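Local coordinates for major Capsid Protein VP1 (Chimpanzee polyomavirus Bob, PDB 6Y9I), which forms the pentameric building block of the polyomavirus capsid and probably carries the surface that recognises glycan receptors on host cells, at residues 27-32 / 43-47; 109-113 / 264-270; 186-190 / 202-208. All coordinates share one frame; numbering follows the deposited sequence.

Contact 1 of 3, residues 27-32 / 43-47; sequences EPRMGI and YGYSE. With MG (magnesium ion), chain F.
The hydroxyl of Y43 meets E27 and R29 across the contact, both at the edge of its ring, a worked example of how one phenol can join an acid and a base two residues apart on a facing loop segment. Its CG stands anti to the backbone N (chi1 175°), which brings the ring round to the other segment although its CB starts out away from it. Followed outward from CB, the ring first passes the carbonyl of I32, with Y43 CD1 3.5 Å from I32 O, and then brings CE1 near R29 NH1. At the tip, Y43 OH donates to E27 OE2 at 2.7 Å, a short bond that meets the carboxylate from above its plane, with the two flat groups turned 73° apart. Y43 OH also accepts from R29 NH1 at 3.1 Å, lying in the plane of the guanidinium. Using its hydroxyl both as donor and as acceptor, the phenol is probably held in one orientation about its C-O bond. NE of R29 pairs with D194, while NH1 also bonds P28 O.

Between the backbones, I32 N donates to Y45 O at 3.3 Å, and the return bond from G44 N to I32 O is weak. A water bridges P28 O, M30 N and I32 O, satisfying buried backbone groups. I32 points CD1 at the backbone of S46 and E47, with I32 CD1 3.5 Å from E47 N, and M30 lays CB against Y45 C.

E27 carries its other oxygen, E27 OE1, to a magnesium ion at 2.5 Å. Three waters and L183 O of the second subunit are also ligands, and one of these waters donates to E27 OE2. The ensemble is an irregular pairing of two loop segments whose edge forms a magnesium site between subunits of the VP1 pentamer.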
loop_
_atom_site.group_PDB
_atom_site.type_symbol
_atom_site.label_atom_id
_atom_site.label_comp_id
_atom_site.label_asym_id
_atom_site.label_seq_id
_atom_site.Cartn_x
_atom_site.Cartn_y
_atom_site.Cartn_z
ATOM N N GLU A 27 10.296 -14.072 23.692
ATOM C CA GLU A 27 10.648 -12.700 24.107
ATOM C C GLU A 27 11.676 -12.182 23.106
ATOM O O GLU A 27 12.453 -12.965 22.553
ATOM C CB GLU A 27 11.107 -12.710 25.557
ATOM C CG GLU A 27 9.946 -12.921 26.516
ATOM C CD GLU A 27 10.139 -12.426 27.934
ATOM O OE1 GLU A 27 10.069 -13.269 28.839
ATOM O OE2 GLU A 27 10.284 -11.198 28.142
ATOM N N PRO A 28 11.706 -10.851 22.858
ATOM C CA PRO A 28 12.605 -10.283 21.853
ATOM C C PRO A 28 14.065 -10.372 22.320
ATOM O O PRO A 28 14.305 -10.248 23.526
ATOM C CB PRO A 28 12.153 -8.836 21.732
ATOM C CG PRO A 28 11.546 -8.531 23.076
ATOM C CD PRO A 28 10.909 -9.829 23.544
ATOM N N ARG A 29 14.971 -10.640 21.375
ATOM C CA ARG A 29 16.442 -10.662 21.595
ATOM C C ARG A 29 17.096 -9.575 20.744
ATOM O O ARG A 29 17.734 -9.893 19.697
ATOM C CB ARG A 29 16.951 -12.091 21.365
ATOM C CG ARG A 29 16.255 -13.113 22.246
ATOM C CD ARG A 29 16.686 -13.017 23.681
ATOM N NE ARG A 29 15.998 -13.950 24.560
ATOM C CZ ARG A 29 15.100 -13.617 25.487
ATOM N NH1 ARG A 29 14.675 -12.375 25.622
ATOM N NH2 ARG A 29 14.573 -14.545 26.253
ATOM N N MET A 30 16.957 -8.313 21.177
ATOM C CA MET A 30 17.382 -7.130 20.372
ATOM C C MET A 30 18.855 -6.830 20.669
ATOM O O MET A 30 19.427 -5.918 20.033
ATOM C CB MET A 30 16.530 -5.900 20.677
ATOM C CG MET A 30 15.108 -5.996 20.139
ATOM S SD MET A 30 14.988 -6.205 18.349
ATOM C CE MET A 30 14.757 -7.970 18.182
ATOM N N GLY A 31 19.444 -7.563 21.616
ATOM C CA GLY A 31 20.875 -7.481 21.960
ATOM C C GLY A 31 21.067 -7.437 23.469
ATOM O O GLY A 31 21.911 -8.186 24.001
ATOM N N ILE A 32 20.282 -6.601 24.141
ATOM C CA ILE A 32 20.128 -6.619 25.614
ATOM C C ILE A 32 19.033 -7.637 25.927
ATOM O O ILE A 32 17.827 -7.308 25.833
ATOM C CB ILE A 32 19.888 -5.215 26.178
ATOM C CG1 ILE A 32 21.079 -4.304 25.851
ATOM C CG2 ILE A 32 19.629 -5.306 27.670
ATOM C CD1 ILE A 32 20.756 -2.843 25.809
ATOM N N TYR A 43 16.308 -3.843 28.524
ATOM C CA TYR A 43 15.826 -5.172 28.084
ATOM C C TYR A 43 14.776 -4.947 26.970
ATOM O O TYR A 43 13.862 -4.131 27.146
ATOM C CB TYR A 43 15.267 -5.953 29.263
ATOM C CG TYR A 43 14.649 -7.268 28.884
ATOM C CD1 TYR A 43 15.389 -8.214 28.181
ATOM C CD2 TYR A 43 13.335 -7.550 29.198
ATOM C CE1 TYR A 43 14.832 -9.426 27.813
ATOM C CE2 TYR A 43 12.767 -8.762 28.838
ATOM C CZ TYR A 43 13.516 -9.695 28.142
ATOM O OH TYR A 43 12.978 -10.887 27.773
ATOM N N GLY A 44 14.887 -5.656 25.862
ATOM C CA GLY A 44 13.921 -5.520 24.763
ATOM C C GLY A 44 14.351 -4.515 23.716
ATOM O O GLY A 44 13.622 -4.366 22.693
ATOM N N TYR A 45 15.508 -3.893 23.925
ATOM C CA TYR A 45 16.147 -2.912 23.020
ATOM C C TYR A 45 17.563 -3.409 22.734
ATOM O O TYR A 45 18.066 -4.326 23.443
ATOM C CB TYR A 45 16.229 -1.510 23.638
ATOM C CG TYR A 45 14.929 -0.801 23.933
ATOM C CD1 TYR A 45 14.160 -1.127 25.046
ATOM C CD2 TYR A 45 14.508 0.252 23.147
ATOM C CE1 TYR A 45 12.989 -0.447 25.351
ATOM C CE2 TYR A 45 13.356 0.957 23.441
ATOM C CZ TYR A 45 12.594 0.610 24.542
ATOM O OH TYR A 45 11.432 1.282 24.783
ATOM N N SER A 46 18.192 -2.861 21.696
ATOM C CA SER A 46 19.639 -3.057 21.445
ATOM C C SER A 46 20.408 -2.059 22.310
ATOM O O SER A 46 19.795 -1.059 22.801
ATOM C CB SER A 46 20.010 -2.903 19.986
ATOM O OG SER A 46 19.883 -1.556 19.565
ATOM N N GLU A 47 21.713 -2.294 22.452
ATOM C CA GLU A 47 22.654 -1.240 22.881
ATOM C C GLU A 47 22.645 -0.152 21.805
ATOM O O GLU A 47 22.261 -0.432 20.657
ATOM C CB GLU A 47 24.058 -1.796 23.092
ATOM C CG GLU A 47 25.072 -0.755 23.495
ATOM C CD GLU A 47 24.733 -0.080 24.807
ATOM O OE1 GLU A 47 25.300 -0.505 25.823
ATOM O OE2 GLU A 47 23.914 0.859 24.812
HETATM MG MG MG F . 9.111 -12.761 31.064
HETATM O O HOH W 1 10.181 -10.518 30.754
HETATM O O HOH W 2 15.904 -7.862 23.840
HETATM O O HOH W 3 8.643 -12.132 33.181
HETATM O O HOH W 4 8.614 -14.820 31.015
#

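Contact 2 of 3, residues 109-113 / 264-270; sequences LLEAK and MVKADNE
Backbone bonds join E111 and K113 to V265, the last residue of strand 252-265, and to A267 just beyond it, and they illustrate how a single beta bridge can fasten a long loop. A267 N donates to E111 O at 2.9 Å, nearly straight (171°), while K113 N donates to V265 O at 2.7 Å. Between them A112 and K266 are bridged, and the alpha hydrogens add two CA-H...O contacts, from A112 to V265 O and from K266 to E111 O. The loop side is shaped by a type II turn from L109 to A112.

Apolar contact is modest. M264 CE approaches A112 CB at 4.2 Å, and L109 CD1 touches M264 CB. K113 and V265 run side by side, K113 CD 3.9 Å from V265 CG1. Separately, M264 CE packs on a polar group, the carbonyl L110 O, at 3.6 Å.

Charged groups frame the bridge. With CG anti to the backbone N (chi1 -176°) and an extended chain that bends only at its end, K113 carries its NZ to E270 OE2 at 2.9 Å, reaching that oxygen from above the carboxylate plane. E270 OE1 is taken by the backbone N of K117 in the third subunit. K266 NZ pairs with D268 OD1 at 2.8 Å on the syn lone pair. K266 NZ also makes a long salt bridge to E111 OE1, 3.6 Å, the three residues forming one network.

The chemistry thus divides the work: main-chain bonds set the register, and lysines interleaved with acids would probably balance charge around it, with E270 extending the link across a subunit boundary.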
loop_
_atom_site.group_PDB
_atom_site.type_symbol
_atom_site.label_atom_id
_atom_site.label_comp_id
_atom_site.label_asym_id
_atom_site.label_seq_id
_atom_site.Cartn_x
_atom_site.Cartn_y
_atom_site.Cartn_z
ATOM N N LEU A 109 9.171 8.677 25.277
ATOM C CA LEU A 109 10.261 7.677 25.349
ATOM C C LEU A 109 11.454 8.267 26.119
ATOM O O LEU A 109 11.993 9.311 25.744
ATOM C CB LEU A 109 10.626 7.252 23.919
ATOM C CG LEU A 109 9.620 6.345 23.200
ATOM C CD1 LEU A 109 10.095 6.011 21.797
ATOM C CD2 LEU A 109 9.387 5.067 23.960
ATOM N N LEU A 110 11.867 7.580 27.181
ATOM C CA LEU A 110 13.024 7.985 28.019
ATOM C C LEU A 110 14.265 8.119 27.130
ATOM O O LEU A 110 14.524 7.228 26.312
ATOM C CB LEU A 110 13.235 6.953 29.127
ATOM C CG LEU A 110 12.299 7.108 30.320
ATOM C CD1 LEU A 110 12.290 5.851 31.169
ATOM C CD2 LEU A 110 12.706 8.304 31.152
ATOM N N GLU A 111 14.967 9.237 27.290
ATOM C CA GLU A 111 16.236 9.577 26.606
ATOM C C GLU A 111 16.003 9.926 25.132
ATOM O O GLU A 111 16.991 10.249 24.473
ATOM C CB GLU A 111 17.256 8.448 26.748
ATOM C CG GLU A 111 17.795 8.347 28.160
ATOM C CD GLU A 111 18.897 7.320 28.346
ATOM O OE1 GLU A 111 19.476 6.885 27.345
ATOM O OE2 GLU A 111 19.183 6.988 29.492
ATOM N N ALA A 112 14.764 9.960 24.636
ATOM C CA ALA A 112 14.507 10.040 23.176
ATOM C C ALA A 112 14.495 11.504 22.715
ATOM O O ALA A 112 14.080 12.366 23.467
ATOM C CB ALA A 112 13.238 9.328 22.809
ATOM N N LYS A 113 14.984 11.743 21.504
ATOM C CA LYS A 113 14.978 13.040 20.782
ATOM C C LYS A 113 13.570 13.655 20.811
ATOM O O LYS A 113 12.570 12.943 20.575
ATOM C CB LYS A 113 15.454 12.805 19.341
ATOM C CG LYS A 113 15.600 14.045 18.476
ATOM C CD LYS A 113 16.059 13.713 17.063
ATOM C CE LYS A 113 15.820 14.826 16.052
ATOM N NZ LYS A 113 16.884 15.868 16.090
ATOM N N MET A 264 14.457 3.736 18.530
ATOM C CA MET A 264 14.372 5.033 19.228
ATOM C C MET A 264 15.649 5.804 18.891
ATOM O O MET A 264 16.701 5.160 18.594
ATOM C CB MET A 264 14.196 4.864 20.738
ATOM C CG MET A 264 15.373 4.273 21.413
ATOM S SD MET A 264 15.357 4.573 23.196
ATOM C CE MET A 264 16.075 6.214 23.267
ATOM N N VAL A 265 15.531 7.120 18.885
ATOM C CA VAL A 265 16.636 8.093 18.662
ATOM C C VAL A 265 16.928 8.827 19.979
ATOM O O VAL A 265 15.974 9.370 20.618
ATOM C CB VAL A 265 16.294 9.057 17.516
ATOM C CG1 VAL A 265 17.423 10.043 17.300
ATOM C CG2 VAL A 265 15.967 8.333 16.216
ATOM N N LYS A 266 18.186 8.748 20.420
ATOM C CA LYS A 266 18.676 9.358 21.670
ATOM C C LYS A 266 18.819 10.866 21.462
ATOM O O LYS A 266 19.400 11.265 20.450
ATOM C CB LYS A 266 20.012 8.719 22.071
ATOM C CG LYS A 266 19.903 7.647 23.145
ATOM C CD LYS A 266 21.209 6.919 23.438
ATOM C CE LYS A 266 22.313 7.830 23.919
ATOM N NZ LYS A 266 21.930 8.496 25.182
ATOM N N ALA A 267 18.283 11.676 22.371
ATOM C CA ALA A 267 18.355 13.150 22.292
ATOM C C ALA A 267 19.830 13.608 22.273
ATOM O O ALA A 267 20.144 14.506 21.533
ATOM C CB ALA A 267 17.590 13.770 23.443
ATOM N N ASP A 268 20.719 13.052 23.090
ATOM C CA ASP A 268 22.045 13.699 23.298
ATOM C C ASP A 268 22.927 13.591 22.048
ATOM O O ASP A 268 23.732 14.521 21.859
ATOM C CB ASP A 268 22.804 13.171 24.516
ATOM C CG ASP A 268 22.580 11.709 24.814
ATOM O OD1 ASP A 268 22.143 10.983 23.891
ATOM O OD2 ASP A 268 22.832 11.313 25.970
ATOM N N ASN A 269 22.845 12.514 21.258
ATOM C CA ASN A 269 23.795 12.311 20.137
ATOM C C ASN A 269 23.110 11.752 18.864
ATOM O O ASN A 269 23.798 11.702 17.818
ATOM C CB ASN A 269 24.975 11.485 20.635
ATOM C CG ASN A 269 24.606 10.088 21.079
ATOM O OD1 ASN A 269 23.444 9.659 20.957
ATOM N ND2 ASN A 269 25.612 9.367 21.563
ATOM N N GLU A 270 21.815 11.429 18.928
ATOM C CA GLU A 270 20.964 10.951 17.809
ATOM C C GLU A 270 21.361 9.532 17.397
ATOM O O GLU A 270 20.960 9.125 16.300
ATOM C CB GLU A 270 20.979 11.918 16.630
ATOM C CG GLU A 270 20.335 13.238 16.967
ATOM C CD GLU A 270 20.300 14.218 15.816
ATOM O OE1 GLU A 270 21.350 14.861 15.505
ATOM O OE2 GLU A 270 19.219 14.360 15.255
HETATM O O HOH W 5 19.582 11.180 25.381
#

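Contact 3 of 3, residues 186-190 / 202-208; sequences KAKAR and WSPDPSR
K188 and D205 cross at about a right angle, and K188 crosses R208 more obliquely, so that a single lysine chain meets a carboxylate with its tip and a guanidinium with its flank. K188 thus uses its aliphatic stem and its charged end for different partners. K188 NZ forms a salt bridge with D205 OD2 at 3.2 Å, approaching on the syn side, tilted 32° from the carboxylate plane, and a weak hydrogen bond with S207 OG. Its strongest polar partner is Q145 OE1, on strand 142-146.

Farther back along the same chain, K188 CD lies 3.5 Å above the plane of the R208 guanidinium, over its centre. This is methylene packing on a flat cation; the charged nitrogen itself is carried past, K188 NZ standing 4.8 Å from R208 NE. The bend at the last torsion of K188 (chi4 -77°) turns NZ toward the acid.

D205 is itself held in place. D205 OD1 receives both S207 OG, at 2.7 Å, and S207 N, at 3.0 Å, from the same face of the carboxylate. The second bond closes an Asx turn at the start of the type I turn from D205 to R208, leaving OD2 for the lysine.

At the other end of the contact, W202 brings its six-membered ring to A189 and the carbonyl of A187: A189 CB sits 3.9 Å from W202 CH2, and W202 CZ3 is 3.8 Å from A187 O. NE1 of the indole is bonded to I164 O.

Strand 142-146 runs between strands 188-191 and 202-204, so these side chains span the central strand of a three-stranded antiparallel sheet. Helix 166-170 packs on W202, A187 and A189, while Y25 and Y280 of the third subunit lie against the 205-207 turn.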
loop_
_atom_site.group_PDB
_atom_site.type_symbol
_atom_site.label_atom_id
_atom_site.label_comp_id
_atom_site.label_asym_id
_atom_site.label_seq_id
_atom_site.Cartn_x
_atom_site.Cartn_y
_atom_site.Cartn_z
ATOM N N LYS A 186 29.153 -22.098 1.972
ATOM C CA LYS A 186 29.669 -22.673 3.240
ATOM C C LYS A 186 29.083 -21.942 4.454
ATOM O O LYS A 186 29.059 -22.551 5.525
ATOM C CB LYS A 186 31.200 -22.658 3.258
ATOM C CG LYS A 186 31.799 -23.643 4.253
ATOM N N ALA A 187 28.582 -20.709 4.319
ATOM C CA ALA A 187 28.105 -19.922 5.480
ATOM C C ALA A 187 26.653 -20.330 5.796
ATOM O O ALA A 187 25.709 -19.587 5.449
ATOM C CB ALA A 187 28.270 -18.435 5.211
ATOM N N LYS A 188 26.496 -21.517 6.380
ATOM C CA LYS A 188 25.188 -22.132 6.720
ATOM C C LYS A 188 25.209 -22.563 8.184
ATOM O O LYS A 188 26.250 -23.010 8.688
ATOM C CB LYS A 188 24.880 -23.287 5.763
ATOM C CG LYS A 188 24.489 -22.837 4.360
ATOM C CD LYS A 188 23.949 -23.946 3.465
ATOM C CE LYS A 188 24.128 -23.681 1.991
ATOM N NZ LYS A 188 23.146 -22.714 1.464
ATOM N N ALA A 189 24.086 -22.397 8.862
ATOM C CA ALA A 189 23.936 -22.805 10.262
ATOM C C ALA A 189 22.476 -23.139 10.534
ATOM O O ALA A 189 21.593 -22.783 9.735
ATOM C CB ALA A 189 24.445 -21.742 11.199
ATOM N N ARG A 190 22.250 -23.755 11.679
ATOM C CA ARG A 190 20.895 -24.063 12.162
ATOM C C ARG A 190 20.619 -23.167 13.349
ATOM O O ARG A 190 21.534 -22.956 14.173
ATOM C CB ARG A 190 20.819 -25.548 12.487
ATOM C CG ARG A 190 20.663 -26.387 11.232
ATOM C CD ARG A 190 19.855 -27.630 11.485
ATOM N NE ARG A 190 18.997 -27.883 10.354
ATOM C CZ ARG A 190 18.137 -28.872 10.293
ATOM N NH1 ARG A 190 18.023 -29.717 11.309
ATOM N NH2 ARG A 190 17.403 -29.007 9.205
ATOM N N TRP A 202 22.265 -13.179 9.192
ATOM C CA TRP A 202 21.637 -14.514 8.957
ATOM C C TRP A 202 20.204 -14.344 8.459
ATOM O O TRP A 202 19.458 -13.600 9.111
ATOM C CB TRP A 202 21.632 -15.378 10.215
ATOM C CG TRP A 202 23.002 -15.699 10.729
ATOM C CD1 TRP A 202 23.642 -15.122 11.780
ATOM C CD2 TRP A 202 23.905 -16.686 10.199
ATOM N NE1 TRP A 202 24.875 -15.688 11.957
ATOM C CE2 TRP A 202 25.057 -16.672 11.023
ATOM C CE3 TRP A 202 23.823 -17.633 9.175
ATOM C CZ2 TRP A 202 26.142 -17.523 10.806
ATOM C CZ3 TRP A 202 24.883 -18.505 8.987
ATOM C CH2 TRP A 202 26.036 -18.426 9.770
ATOM N N SER A 203 19.863 -15.085 7.413
ATOM C CA SER A 203 18.510 -15.161 6.806
ATOM C C SER A 203 18.092 -16.618 6.787
ATOM O O SER A 203 18.934 -17.497 6.703
ATOM C CB SER A 203 18.498 -14.605 5.405
ATOM O OG SER A 203 18.715 -13.206 5.442
ATOM N N PRO A 204 16.778 -16.912 6.811
ATOM C CA PRO A 204 16.310 -18.274 6.584
ATOM C C PRO A 204 16.801 -18.718 5.206
ATOM O O PRO A 204 16.820 -17.910 4.313
ATOM C CB PRO A 204 14.769 -18.167 6.667
ATOM C CG PRO A 204 14.465 -16.701 6.500
ATOM C CD PRO A 204 15.674 -15.962 7.032
ATOM N N ASP A 205 17.212 -19.981 5.088
ATOM C CA ASP A 205 17.917 -20.523 3.897
ATOM C C ASP A 205 16.874 -21.186 3.021
ATOM O O ASP A 205 16.355 -22.228 3.402
ATOM C CB ASP A 205 19.009 -21.527 4.329
ATOM C CG ASP A 205 19.783 -22.180 3.199
ATOM O OD1 ASP A 205 19.434 -21.926 2.019
ATOM O OD2 ASP A 205 20.750 -22.939 3.501
ATOM N N PRO A 206 16.520 -20.626 1.844
ATOM C CA PRO A 206 15.438 -21.179 1.041
ATOM C C PRO A 206 15.863 -22.479 0.320
ATOM O O PRO A 206 14.985 -23.149 -0.175
ATOM C CB PRO A 206 15.146 -20.026 0.072
ATOM C CG PRO A 206 16.511 -19.425 -0.145
ATOM C CD PRO A 206 17.109 -19.418 1.237
ATOM N N SER A 207 17.168 -22.805 0.308
ATOM C CA SER A 207 17.779 -24.027 -0.283
ATOM C C SER A 207 17.605 -25.200 0.691
ATOM O O SER A 207 17.774 -26.347 0.282
ATOM C CB SER A 207 19.258 -23.788 -0.650
ATOM O OG SER A 207 20.133 -23.981 0.471
ATOM N N ARG A 208 17.233 -24.944 1.943
ATOM C CA ARG A 208 16.938 -26.031 2.915
ATOM C C ARG A 208 15.533 -25.817 3.482
ATOM O O ARG A 208 14.647 -25.553 2.674
ATOM C CB ARG A 208 18.098 -26.116 3.902
ATOM C CG ARG A 208 19.374 -26.544 3.206
ATOM C CD ARG A 208 20.545 -26.565 4.133
ATOM N NE ARG A 208 21.734 -26.940 3.366
ATOM C CZ ARG A 208 22.903 -27.229 3.938
ATOM N NH1 ARG A 208 23.949 -27.549 3.202
ATOM N NH2 ARG A 208 23.020 -27.161 5.247
#

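The three contacts sample different levels of one beta-rich fold. Contact 1 closes first along the chain, in the loop between strands 8-26 and 68-73; contact 2 opens later and encloses contact 3. Contacts 1 and 2 have centres about 17 Å apart and touch where Y45 CE2 packs 4.1 Å from M264 SD, at the end of strand 252-265 in the large sheet. Contact 3 belongs to the small sheet across the chain's centre, about 23 Å from contact 1 and 35 Å from contact 2, centre to centre. Contacts 1 and 2 face the second subunit, and contacts 2 and 3 the third, so each lies beside a subunit interface and probably helps shape the surfaces that meet there.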